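PDB 4BJT: Dna-binding protein RAP1 from Saccharomyces cerevisiae, which binds DNA as a repressor and activator of transcription and, through its C-terminal domain, takes up a short module of the telomere protein Rif1. Local coordinates for residues 110-115 with 121-126; 169-174 with 195-200; 141-146 with 153-158; 80-85 with 89-94. One frame throughout, in Å; residues are numbered along the deposited sequence. Where two conformers were deposited one is given.

Contact 1 (110-115 with 121-126); sequences KLVQDL and IRKNFS
The carbonyl oxygen Leu115 O takes two hydrogen bonds near the end of helix 108-119: Ile121 N gives one at 3.1 Å, nearly straight at 167°, and the hydroxyl of Thr119 the other. This is the tight turn joining two consecutive helices of an all-helical domain, where helix 123-132 starts at once after Arg122, its N-cap residue. Next to the turn, Leu115 and Ile121 point the same way and lie side by side, CD2 of the leucine 4.1 Å from CD1 of the isoleucine. Branched aliphatic chains suit this buried seam, which continues onto Leu95 of helix 88-99 and Phe144 of helix 140-150. One turn back, Val112, which also packs on the bound peptide, has CG1 3.6 Å from Lys123 CB, resting on the start of the lysine's aliphatic chain, while its CG2 faces Ser126 CB at 4.0 Å. The small side chain of Ser126 is consistent with the close approach here. A water donates to both Val112 O and Ile121 O, joining two carbonyls that, as acceptors, cannot bond each other. Toward the surface the extended Lys123 reaches Gln113, whose chain bends at chi2 (65°) to meet it. Asp117 takes a bond from Gln113 NE2, which settles which way the amide is turned; Gln113 OE1 receives Lys123 NZ at 2.8 Å, the donor tilted 21° from the carbonyl plane.

Contact 2 (169-174 with 195-200); sequences SLKSND and RFFEKD
With chi1 at -82°, Phe197 carries its ring anti to its own carbonyl carbon and out toward helix 164-171; Leu170 answers with chi1 of -175°, which sends its branched end across to the ring. The two chains meet at a slant, Leu170 CD2 standing 3.9 Å from Phe197 CD2. Lys171 comes in differently. Its chain runs extended as far as CD, which lies over one face of the phenylalanine ring; a bend at chi3 (-79°) then turns CE and NZ, leaving the ammonium NZ 4.2 Å from Phe197 CE1. This is a small contact between the ends of two helices, 164-171 and 187-198, in the outer part of the domain. Leucine fits because it also packs on Met190, Arg193 and Leu181. Lysine fits at the exposed border, since its methylenes can lie over a ring while the chain ends in an amine, here still near the ring. Both helices stop close by. Ser169 O receives Ser172 N at 3.2 Å and Ser172 OG at 2.7 Å, and the same hydroxyl accepts from Asp174 N in an ST turn. On the partner helix Asp200, with positive phi, closes helix 187-198 in a Schellman motif. The adjacent Phe196 reaches an apolar side chain of the bound peptide, while Phe197 meets helix 164-171. Leu170, Lys171 and Phe197 probably cohere mainly by dispersion and hydrophobic cover, which makes few directional demands.

Contact 3 (141-146 with 153-158); sequences PRYFLN and NPPPNV
A proline-rich connection folds back along helix 140-150, the helix it has just left, and covers one side of it with Asn153, Pro154, Pro155 and Val158. Tyr143 receives the first part. Its CG lies anti to the backbone N (chi1 -173°), which swings the ring out beside the connection, and Pro155 CD rests over one face in a CH-pi contact, 3.9 Å from the ring centroid and 16° off the normal. The phenol reaches further: Tyr143 OH donates to Asn153 OD1 at 2.6 Å, with the asparagine amide turned almost at right angles to the ring. Next in the chain, Pro154, preceded by a cis peptide bond, sets CB 3.4 Å from Tyr143 OH. Pro155 CB also packs on Asn146 CB at 3.8 Å. Val158 then straddles two residues of the helix, its CG1 3.5 Å from Arg142 CD and its CG2 3.8 Å from Asn146 CG. Arginine serves here by its methylenes, its guanidinium being paired with Asp59 and Glu55. The amide of Asn146 bonds back to Arg142 O through ND2 at 2.8 Å, and ND2 also serves Tyr58 O. Rigid prolines probably cost little entropy to order, which suits a connection without regular secondary structure, held across this contact by one phenol bond and apolar patches.

Contact 4 (80-85 with 89-94); sequences PLFFHF and RQFMDK
A weakly bonded helical turn, about residues 80-83, runs into an extended Phe85, and the chain then reverses into helix 88-99, bringing the CA atoms of Phe85 and Phe91 to 6.0 Å. In that elbow Phe82, Phe85 and Phe91 form an aromatic cluster. Phe91 is central to it, its CG anti to the backbone N (chi1 165°), which turns the ring toward Phe82. One of its faces takes the edge of Phe82 in a T-shaped pair, centroids 5.0 Å apart and planes at 80°, with Phe82 CE1 3.6 Å from Phe91 CD1. Phe91 in turn directs an edge toward the face of Phe85, an offset edge-to-face pair with centroids 5.8 Å apart and planes at 70°. Over the middle of that same Phe85 ring sits the backbone: Phe91 CA is 3.9 Å from its centroid, a CH-pi contact almost on the normal. Flat rings suit the place because each can offer an edge to one neighbour and a face to another; Phe82 also stacks on Phe78, and Phe91 meets Phe144 edge-to-face. Around Phe85 the border is more polar. Lys94 CB lies 3.9 Å from Phe85 CZ, the lysine giving its aliphatic base, and Gln90 OE1 stands at the ring edge, 3.8 Å from Phe85 CD1. This oxygen accepts from Gly86 N, and a water donates to both it and His84 O. Ring hydrogens, slightly positive, thus meet either an electron-rich face or an amide oxygen, so weak electrostatics probably adds to the hydrophobic gain.

In the fold
Along the chain the four contacts follow one another, none enclosing or crossing another. Contact 4 comes first and closes the bend into helix 88-99; contact 1 closes the turn between helices 108-119 and 123-132; contact 3 folds the segment after helix 140-150 back upon it; contact 2 spans a longer excursion, helix 175-185 included, to join helices 164-171 and 187-198. Contacts 4, 1 and 3 share one core: Ile121 of contact 1 touches Phe91 of contact 4 and Phe144 of contact 3, and Met92 packs on Leu145. Contact 2 stands apart, its centre about 36 Å from that of contact 4, on the other side of the chain's centre.

Contact 1 (110-115 with 121-126)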
# COMPACT_ATOMS: atom_id res chain seq x y z
N LYS C 110 -12.48 3.49 10.08
CA LYS C 110 -11.74 3.87 11.30
C LYS C 110 -10.23 3.95 11.00
O LYS C 110 -9.55 4.87 11.47
CB LYS C 110 -11.96 2.84 12.40
CG LYS C 110 -11.37 3.25 13.75
CD LYS C 110 -11.42 2.10 14.75
CE LYS C 110 -11.04 2.47 16.17
NZ LYS C 110 -9.97 3.50 16.27
N LEU C 111 -9.72 2.98 10.25
CA LEU C 111 -8.30 2.97 9.89
C LEU C 111 -7.94 4.26 9.13
O LEU C 111 -6.94 4.92 9.42
CB LEU C 111 -7.98 1.73 9.05
CG LEU C 111 -6.60 1.70 8.39
CD1 LEU C 111 -5.50 1.72 9.42
CD2 LEU C 111 -6.45 0.51 7.54
N VAL C 112 -8.74 4.57 8.10
CA VAL C 112 -8.55 5.75 7.27
C VAL C 112 -8.58 7.01 8.13
O VAL C 112 -7.75 7.92 7.94
CB VAL C 112 -9.57 5.75 6.11
CG1 VAL C 112 -9.70 7.11 5.44
CG2 VAL C 112 -9.21 4.68 5.07
N GLN C 113 -9.49 7.07 9.12
CA GLN C 113 -9.52 8.23 10.02
C GLN C 113 -8.26 8.33 10.87
O GLN C 113 -7.69 9.40 11.03
CB GLN C 113 -10.77 8.18 10.93
CG GLN C 113 -10.96 9.44 11.77
CD GLN C 113 -11.24 10.64 10.89
OE1 GLN C 113 -12.18 10.63 10.09
NE2 GLN C 113 -10.41 11.66 10.95
N ASP C 114 -7.77 7.20 11.38
CA ASP C 114 -6.56 7.20 12.20
C ASP C 114 -5.31 7.55 11.37
O ASP C 114 -4.43 8.28 11.84
CB ASP C 114 -6.39 5.84 12.89
CG ASP C 114 -7.53 5.47 13.84
OD1 ASP C 114 -8.28 6.39 14.26
OD2 ASP C 114 -7.70 4.27 14.13
N LEU C 115 -5.27 7.11 10.10
CA LEU C 115 -4.13 7.45 9.22
C LEU C 115 -4.11 8.95 8.90
O LEU C 115 -3.05 9.53 8.64
CB LEU C 115 -4.21 6.65 7.93
CG LEU C 115 -3.89 5.15 8.08
CD1 LEU C 115 -4.32 4.38 6.84
CD2 LEU C 115 -2.40 4.92 8.38
N ILE C 121 -1.98 11.35 6.40
CA ILE C 121 -2.26 10.83 5.07
C ILE C 121 -3.70 11.18 4.73
O ILE C 121 -4.60 10.90 5.53
CB ILE C 121 -2.04 9.31 5.00
CG1 ILE C 121 -0.60 8.91 5.45
CG2 ILE C 121 -2.33 8.80 3.57
CD1 ILE C 121 -0.51 7.47 5.85
N ARG C 122 -3.95 11.82 3.57
CA ARG C 122 -5.32 12.21 3.21
C ARG C 122 -6.20 10.98 3.03
O ARG C 122 -5.74 9.95 2.54
CB ARG C 122 -5.34 13.11 1.98
CG ARG C 122 -4.74 14.48 2.28
CD ARG C 122 -4.80 15.40 1.10
NE ARG C 122 -4.11 16.67 1.34
CZ ARG C 122 -4.61 17.72 1.99
NH1 ARG C 122 -5.86 17.70 2.45
NH2 ARG C 122 -3.87 18.82 2.14
N LYS C 123 -7.48 11.09 3.43
CA LYS C 123 -8.40 9.96 3.41
C LYS C 123 -8.60 9.32 2.05
O LYS C 123 -8.71 8.08 1.95
CB LYS C 123 -9.74 10.36 4.01
CG LYS C 123 -9.68 10.72 5.47
CD LYS C 123 -11.07 11.16 5.90
CE LYS C 123 -11.10 11.56 7.33
NZ LYS C 123 -12.47 12.02 7.72
N ASN C 124 -8.68 10.13 1.01
CA ASN C 124 -8.85 9.59 -0.35
C ASN C 124 -7.59 8.83 -0.80
O ASN C 124 -7.69 7.79 -1.45
CB ASN C 124 -9.24 10.65 -1.35
CG ASN C 124 -8.35 11.85 -1.42
OD1 ASN C 124 -7.56 12.13 -0.51
ND2 ASN C 124 -8.52 12.65 -2.45
N PHE C 125 -6.40 9.29 -0.38
CA PHE C 125 -5.17 8.57 -0.69
C PHE C 125 -5.09 7.25 0.07
O PHE C 125 -4.82 6.21 -0.54
CB PHE C 125 -3.96 9.46 -0.40
CG PHE C 125 -2.61 8.92 -0.81
CD1 PHE C 125 -2.47 8.13 -1.94
CD2 PHE C 125 -1.46 9.34 -0.16
CE1 PHE C 125 -1.22 7.71 -2.36
CE2 PHE C 125 -0.20 8.92 -0.59
CZ PHE C 125 -0.09 8.09 -1.66
N SER C 126 -5.36 7.23 1.40
CA SER C 126 -5.37 5.99 2.18
C SER C 126 -6.35 4.97 1.58
O SER C 126 -6.06 3.77 1.51
CB SER C 126 -5.78 6.25 3.62
OG SER C 126 -4.72 6.92 4.28
O HOH W 1 -6.24 8.68 5.75
O HOH W 2 -11.06 14.43 9.68

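Contact 2 (169-174 with 195-200)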
# COMPACT_ATOMS: atom_id res chain seq x y z
N SER C 169 -3.88 -7.00 -16.77
CA SER C 169 -3.31 -8.32 -17.05
C SER C 169 -4.16 -9.43 -16.44
O SER C 169 -4.36 -10.48 -17.08
CB SER C 169 -1.88 -8.42 -16.49
OG SER C 169 -0.99 -7.61 -17.23
N LEU C 170 -4.69 -9.19 -15.23
CA LEU C 170 -5.51 -10.18 -14.55
C LEU C 170 -6.76 -10.52 -15.37
O LEU C 170 -7.11 -11.69 -15.50
CB LEU C 170 -5.90 -9.65 -13.15
CG LEU C 170 -6.67 -10.61 -12.26
CD1 LEU C 170 -5.88 -11.91 -12.06
CD2 LEU C 170 -6.99 -9.96 -10.94
N LYS C 171 -7.41 -9.54 -15.95
CA LYS C 171 -8.63 -9.77 -16.71
C LYS C 171 -8.37 -10.14 -18.17
O LYS C 171 -9.30 -10.43 -18.90
CB LYS C 171 -9.51 -8.51 -16.64
CG LYS C 171 -9.92 -8.14 -15.22
CD LYS C 171 -10.73 -6.86 -15.17
CE LYS C 171 -9.88 -5.62 -15.25
NZ LYS C 171 -10.71 -4.39 -15.22
N SER C 172 -7.13 -10.07 -18.62
CA SER C 172 -6.79 -10.36 -20.01
C SER C 172 -6.97 -11.80 -20.51
O SER C 172 -6.94 -11.95 -21.73
CB SER C 172 -5.35 -9.96 -20.29
OG SER C 172 -4.42 -10.90 -19.78
N ASN C 173 -7.08 -12.85 -19.68
CA ASN C 173 -7.16 -14.24 -20.18
C ASN C 173 -5.87 -14.62 -20.95
O ASN C 173 -5.95 -15.55 -21.77
CB ASN C 173 -8.44 -14.53 -21.07
CG ASN C 173 -9.74 -14.54 -20.31
OD1 ASN C 173 -9.89 -15.25 -19.31
ND2 ASN C 173 -10.75 -13.85 -20.80
N ASP C 174 -4.70 -13.88 -20.75
CA ASP C 174 -3.50 -14.21 -21.50
C ASP C 174 -2.49 -14.96 -20.62
O ASP C 174 -2.07 -14.41 -19.59
CB ASP C 174 -2.89 -12.91 -22.07
CG ASP C 174 -1.70 -13.07 -22.99
OD1 ASP C 174 -1.45 -14.20 -23.44
OD2 ASP C 174 -1.06 -12.05 -23.31
N ARG C 195 -11.14 -12.71 -6.61
CA ARG C 195 -12.33 -12.73 -5.75
C ARG C 195 -12.90 -11.31 -5.58
O ARG C 195 -14.13 -11.14 -5.61
CB ARG C 195 -12.04 -13.32 -4.35
CG ARG C 195 -11.86 -14.84 -4.34
CD ARG C 195 -11.97 -15.43 -2.94
NE ARG C 195 -10.86 -15.06 -2.06
CZ ARG C 195 -9.65 -15.62 -2.05
NH1 ARG C 195 -9.34 -16.58 -2.91
NH2 ARG C 195 -8.73 -15.19 -1.20
N PHE C 196 -12.00 -10.30 -5.42
CA PHE C 196 -12.40 -8.88 -5.30
C PHE C 196 -13.16 -8.45 -6.53
O PHE C 196 -14.20 -7.80 -6.40
CB PHE C 196 -11.18 -7.95 -5.16
CG PHE C 196 -10.72 -7.56 -3.78
CD1 PHE C 196 -10.41 -8.52 -2.83
CD2 PHE C 196 -10.49 -6.22 -3.46
CE1 PHE C 196 -9.96 -8.16 -1.56
CE2 PHE C 196 -10.05 -5.86 -2.18
CZ PHE C 196 -9.83 -6.84 -1.23
N PHE C 197 -12.63 -8.77 -7.72
CA PHE C 197 -13.32 -8.47 -8.99
C PHE C 197 -14.66 -9.20 -9.12
O PHE C 197 -15.66 -8.58 -9.52
CB PHE C 197 -12.42 -8.75 -10.22
CG PHE C 197 -11.47 -7.60 -10.50
CD1 PHE C 197 -11.96 -6.36 -10.90
CD2 PHE C 197 -10.11 -7.73 -10.30
CE1 PHE C 197 -11.10 -5.28 -11.10
CE2 PHE C 197 -9.25 -6.67 -10.53
CZ PHE C 197 -9.75 -5.44 -10.87
N GLU C 198 -14.70 -10.48 -8.73
CA GLU C 198 -15.93 -11.29 -8.78
C GLU C 198 -17.05 -10.70 -7.90
O GLU C 198 -18.23 -10.75 -8.28
CB GLU C 198 -15.61 -12.75 -8.40
N LYS C 199 -16.67 -10.17 -6.73
CA LYS C 199 -17.59 -9.60 -5.75
C LYS C 199 -17.94 -8.12 -6.03
O LYS C 199 -18.62 -7.49 -5.21
CB LYS C 199 -16.98 -9.72 -4.34
CG LYS C 199 -16.97 -11.16 -3.82
CD LYS C 199 -16.23 -11.24 -2.49
CE LYS C 199 -16.09 -12.65 -1.96
NZ LYS C 199 -17.31 -13.10 -1.23
N ASP C 200 -17.39 -7.54 -7.11
CA ASP C 200 -17.64 -6.15 -7.50
C ASP C 200 -17.14 -5.16 -6.46
O ASP C 200 -17.79 -4.13 -6.20
CB ASP C 200 -19.15 -5.94 -7.86
CG ASP C 200 -19.66 -6.76 -9.03
OD1 ASP C 200 -18.90 -6.95 -10.00
OD2 ASP C 200 -20.78 -7.30 -8.94

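Contact 3 (141-146 with 153-158)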
# COMPACT_ATOMS: atom_id res chain seq x y z
N PRO C 141 3.41 -0.19 4.88
CA PRO C 141 4.76 0.39 4.98
C PRO C 141 5.57 0.25 3.69
O PRO C 141 6.24 1.17 3.24
CB PRO C 141 5.38 -0.37 6.15
CG PRO C 141 4.20 -0.77 6.98
CD PRO C 141 3.18 -1.18 5.93
N ARG C 142 5.44 -0.91 3.04
CA ARG C 142 6.09 -1.18 1.79
C ARG C 142 5.68 -0.14 0.73
O ARG C 142 6.50 0.30 -0.08
CB ARG C 142 5.64 -2.59 1.32
CG ARG C 142 6.38 -3.05 0.13
CD ARG C 142 5.97 -4.46 -0.29
NE ARG C 142 6.27 -5.45 0.74
CZ ARG C 142 6.09 -6.76 0.60
NH1 ARG C 142 5.54 -7.25 -0.50
NH2 ARG C 142 6.43 -7.60 1.57
N TYR C 143 4.40 0.21 0.71
CA TYR C 143 3.89 1.18 -0.26
C TYR C 143 4.64 2.48 -0.10
O TYR C 143 5.20 2.99 -1.07
CB TYR C 143 2.38 1.37 -0.09
CG TYR C 143 1.77 2.23 -1.17
CD1 TYR C 143 1.96 3.61 -1.19
CD2 TYR C 143 1.08 1.66 -2.23
CE1 TYR C 143 1.43 4.40 -2.21
CE2 TYR C 143 0.49 2.44 -3.23
CZ TYR C 143 0.68 3.81 -3.22
OH TYR C 143 0.11 4.52 -4.25
N PHE C 144 4.68 3.02 1.11
CA PHE C 144 5.35 4.33 1.31
C PHE C 144 6.85 4.27 1.10
O PHE C 144 7.40 5.17 0.48
CB PHE C 144 5.01 4.91 2.68
CG PHE C 144 3.59 5.39 2.75
CD1 PHE C 144 3.19 6.52 2.08
CD2 PHE C 144 2.64 4.67 3.44
CE1 PHE C 144 1.86 6.93 2.11
CE2 PHE C 144 1.30 5.08 3.44
CZ PHE C 144 0.93 6.21 2.78
N LEU C 145 7.54 3.23 1.60
CA LEU C 145 8.99 3.18 1.40
C LEU C 145 9.34 3.19 -0.06
O LEU C 145 10.28 3.86 -0.47
CB LEU C 145 9.60 1.94 2.04
CG LEU C 145 9.63 1.93 3.57
CD1 LEU C 145 9.86 0.49 4.09
CD2 LEU C 145 10.69 2.89 4.11
N ASN C 146 8.61 2.39 -0.87
CA ASN C 146 8.91 2.29 -2.30
C ASN C 146 8.47 3.53 -3.06
O ASN C 146 9.18 4.00 -3.93
CB ASN C 146 8.36 0.99 -2.88
CG ASN C 146 9.20 -0.18 -2.40
OD1 ASN C 146 10.18 -0.54 -3.03
ND2 ASN C 146 8.85 -0.74 -1.29
N ASN C 153 4.33 7.33 -7.74
CA ASN C 153 3.11 6.95 -7.03
C ASN C 153 2.04 6.48 -8.01
O ASN C 153 1.60 7.28 -8.83
CB ASN C 153 2.56 8.17 -6.27
CG ASN C 153 1.30 7.81 -5.53
OD1 ASN C 153 1.27 6.81 -4.82
ND2 ASN C 153 0.30 8.66 -5.56
N PRO C 154 1.59 5.22 -7.93
CA PRO C 154 2.06 4.17 -7.03
C PRO C 154 3.39 3.61 -7.47
O PRO C 154 3.75 3.72 -8.64
CB PRO C 154 0.97 3.09 -7.17
CG PRO C 154 0.53 3.22 -8.58
CD PRO C 154 0.55 4.72 -8.84
N PRO C 155 4.08 2.89 -6.58
CA PRO C 155 5.29 2.18 -7.00
C PRO C 155 4.92 1.08 -8.00
O PRO C 155 4.03 0.27 -7.72
CB PRO C 155 5.85 1.60 -5.70
CG PRO C 155 4.97 2.00 -4.64
CD PRO C 155 3.80 2.72 -5.15
N PRO C 156 5.53 1.08 -9.20
CA PRO C 156 5.02 0.22 -10.27
C PRO C 156 5.44 -1.23 -10.31
O PRO C 156 4.83 -2.00 -11.06
CB PRO C 156 5.51 0.92 -11.53
CG PRO C 156 6.75 1.54 -11.13
CD PRO C 156 6.50 2.05 -9.75
N ASN C 157 6.48 -1.62 -9.55
CA ASN C 157 7.02 -2.98 -9.63
C ASN C 157 7.29 -3.54 -8.25
O ASN C 157 8.38 -4.06 -7.99
CB ASN C 157 8.32 -2.94 -10.44
CG ASN C 157 8.18 -2.41 -11.84
OD1 ASN C 157 7.45 -2.96 -12.67
ND2 ASN C 157 8.94 -1.39 -12.17
N VAL C 158 6.27 -3.51 -7.38
CA VAL C 158 6.40 -4.02 -6.03
C VAL C 158 5.38 -5.11 -5.73
O VAL C 158 4.17 -4.86 -5.87
CB VAL C 158 6.24 -2.88 -5.01
CG1 VAL C 158 6.32 -3.40 -3.58
CG2 VAL C 158 7.30 -1.78 -5.25

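Contact 4 (80-85 with 89-94)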
# COMPACT_ATOMS: atom_id res chain seq x y z
N PRO C 80 -0.98 18.84 6.56
CA PRO C 80 0.12 19.53 7.23
C PRO C 80 0.83 18.70 8.32
O PRO C 80 2.05 18.79 8.44
CB PRO C 80 -0.55 20.79 7.78
CG PRO C 80 -1.67 21.04 6.84
CD PRO C 80 -2.17 19.69 6.44
N LEU C 81 0.10 17.84 9.07
CA LEU C 81 0.71 17.03 10.12
C LEU C 81 1.87 16.18 9.59
O LEU C 81 2.89 16.05 10.26
CB LEU C 81 -0.36 16.14 10.79
CG LEU C 81 0.14 15.18 11.88
CD1 LEU C 81 0.63 15.96 13.10
CD2 LEU C 81 -0.99 14.29 12.33
N PHE C 82 1.74 15.64 8.38
CA PHE C 82 2.77 14.78 7.80
C PHE C 82 4.09 15.53 7.69
O PHE C 82 5.16 15.00 7.99
CB PHE C 82 2.32 14.31 6.40
CG PHE C 82 3.43 13.66 5.62
CD1 PHE C 82 3.73 12.31 5.79
CD2 PHE C 82 4.14 14.37 4.66
CE1 PHE C 82 4.71 11.69 5.02
CE2 PHE C 82 5.14 13.75 3.90
CZ PHE C 82 5.41 12.40 4.09
N PHE C 83 4.02 16.77 7.24
CA PHE C 83 5.24 17.56 7.02
C PHE C 83 5.93 17.97 8.32
O PHE C 83 7.05 18.49 8.28
CB PHE C 83 4.91 18.76 6.14
CG PHE C 83 4.48 18.33 4.76
CD1 PHE C 83 5.40 17.95 3.82
CD2 PHE C 83 3.13 18.25 4.43
CE1 PHE C 83 4.99 17.49 2.56
CE2 PHE C 83 2.72 17.78 3.18
CZ PHE C 83 3.66 17.40 2.25
N HIS C 84 5.27 17.78 9.47
CA HIS C 84 5.86 18.05 10.78
C HIS C 84 6.67 16.88 11.33
O HIS C 84 7.37 17.06 12.32
CB HIS C 84 4.82 18.53 11.76
CG HIS C 84 4.45 19.95 11.48
ND1 HIS C 84 3.35 20.27 10.72
CD2 HIS C 84 5.12 21.09 11.78
CE1 HIS C 84 3.33 21.59 10.65
NE2 HIS C 84 4.40 22.13 11.22
N PHE C 85 6.64 15.70 10.67
CA PHE C 85 7.56 14.63 11.08
C PHE C 85 8.97 15.09 10.81
O PHE C 85 9.22 15.86 9.89
CB PHE C 85 7.29 13.33 10.34
CG PHE C 85 6.05 12.63 10.84
CD1 PHE C 85 6.02 12.06 12.10
CD2 PHE C 85 4.96 12.46 10.02
CE1 PHE C 85 4.86 11.46 12.58
CE2 PHE C 85 3.80 11.85 10.49
CZ PHE C 85 3.76 11.33 11.76
N ARG C 89 12.02 8.01 8.99
CA ARG C 89 11.92 6.99 10.03
C ARG C 89 10.80 7.34 11.03
O ARG C 89 10.06 6.45 11.44
CB ARG C 89 13.27 6.82 10.74
CG ARG C 89 13.27 5.72 11.78
CD ARG C 89 14.62 5.59 12.42
NE ARG C 89 15.63 5.02 11.52
CZ ARG C 89 15.83 3.71 11.32
NH1 ARG C 89 15.08 2.81 11.93
NH2 ARG C 89 16.79 3.31 10.50
N GLN C 90 10.68 8.60 11.42
CA GLN C 90 9.67 8.98 12.40
C GLN C 90 8.27 8.73 11.83
O GLN C 90 7.40 8.20 12.53
CB GLN C 90 9.83 10.42 12.85
CG GLN C 90 8.96 10.72 14.07
CD GLN C 90 9.21 12.10 14.60
OE1 GLN C 90 9.21 13.05 13.85
NE2 GLN C 90 9.56 12.23 15.89
N PHE C 91 8.05 9.09 10.56
CA PHE C 91 6.78 8.83 9.89
C PHE C 91 6.50 7.33 9.85
O PHE C 91 5.41 6.88 10.20
CB PHE C 91 6.78 9.41 8.47
CG PHE C 91 5.67 8.89 7.58
CD1 PHE C 91 4.36 9.34 7.72
CD2 PHE C 91 5.94 7.94 6.61
CE1 PHE C 91 3.34 8.84 6.91
CE2 PHE C 91 4.91 7.42 5.83
CZ PHE C 91 3.63 7.91 5.94
N MET C 92 7.49 6.54 9.44
CA MET C 92 7.30 5.09 9.28
C MET C 92 7.00 4.45 10.63
O MET C 92 6.19 3.54 10.70
CB MET C 92 8.54 4.42 8.66
CG MET C 92 8.84 4.87 7.25
SD MET C 92 7.49 4.55 6.05
CE MET C 92 7.26 2.87 6.24
N ASP C 93 7.64 4.90 11.68
CA ASP C 93 7.40 4.34 12.99
C ASP C 93 5.98 4.69 13.50
O ASP C 93 5.34 3.83 14.09
CB ASP C 93 8.51 4.73 13.97
CG ASP C 93 9.87 4.10 13.64
OD1 ASP C 93 9.94 3.27 12.71
OD2 ASP C 93 10.88 4.55 14.20
N LYS C 94 5.46 5.90 13.18
CA LYS C 94 4.07 6.23 13.54
C LYS C 94 3.10 5.39 12.72
O LYS C 94 2.10 4.91 13.25
CB LYS C 94 3.77 7.73 13.36
CG LYS C 94 2.46 8.16 13.97
CD LYS C 94 2.50 8.10 15.50
CE LYS C 94 1.19 8.48 16.13
NZ LYS C 94 1.33 8.72 17.60
O HOH W 3 8.17 15.84 14.80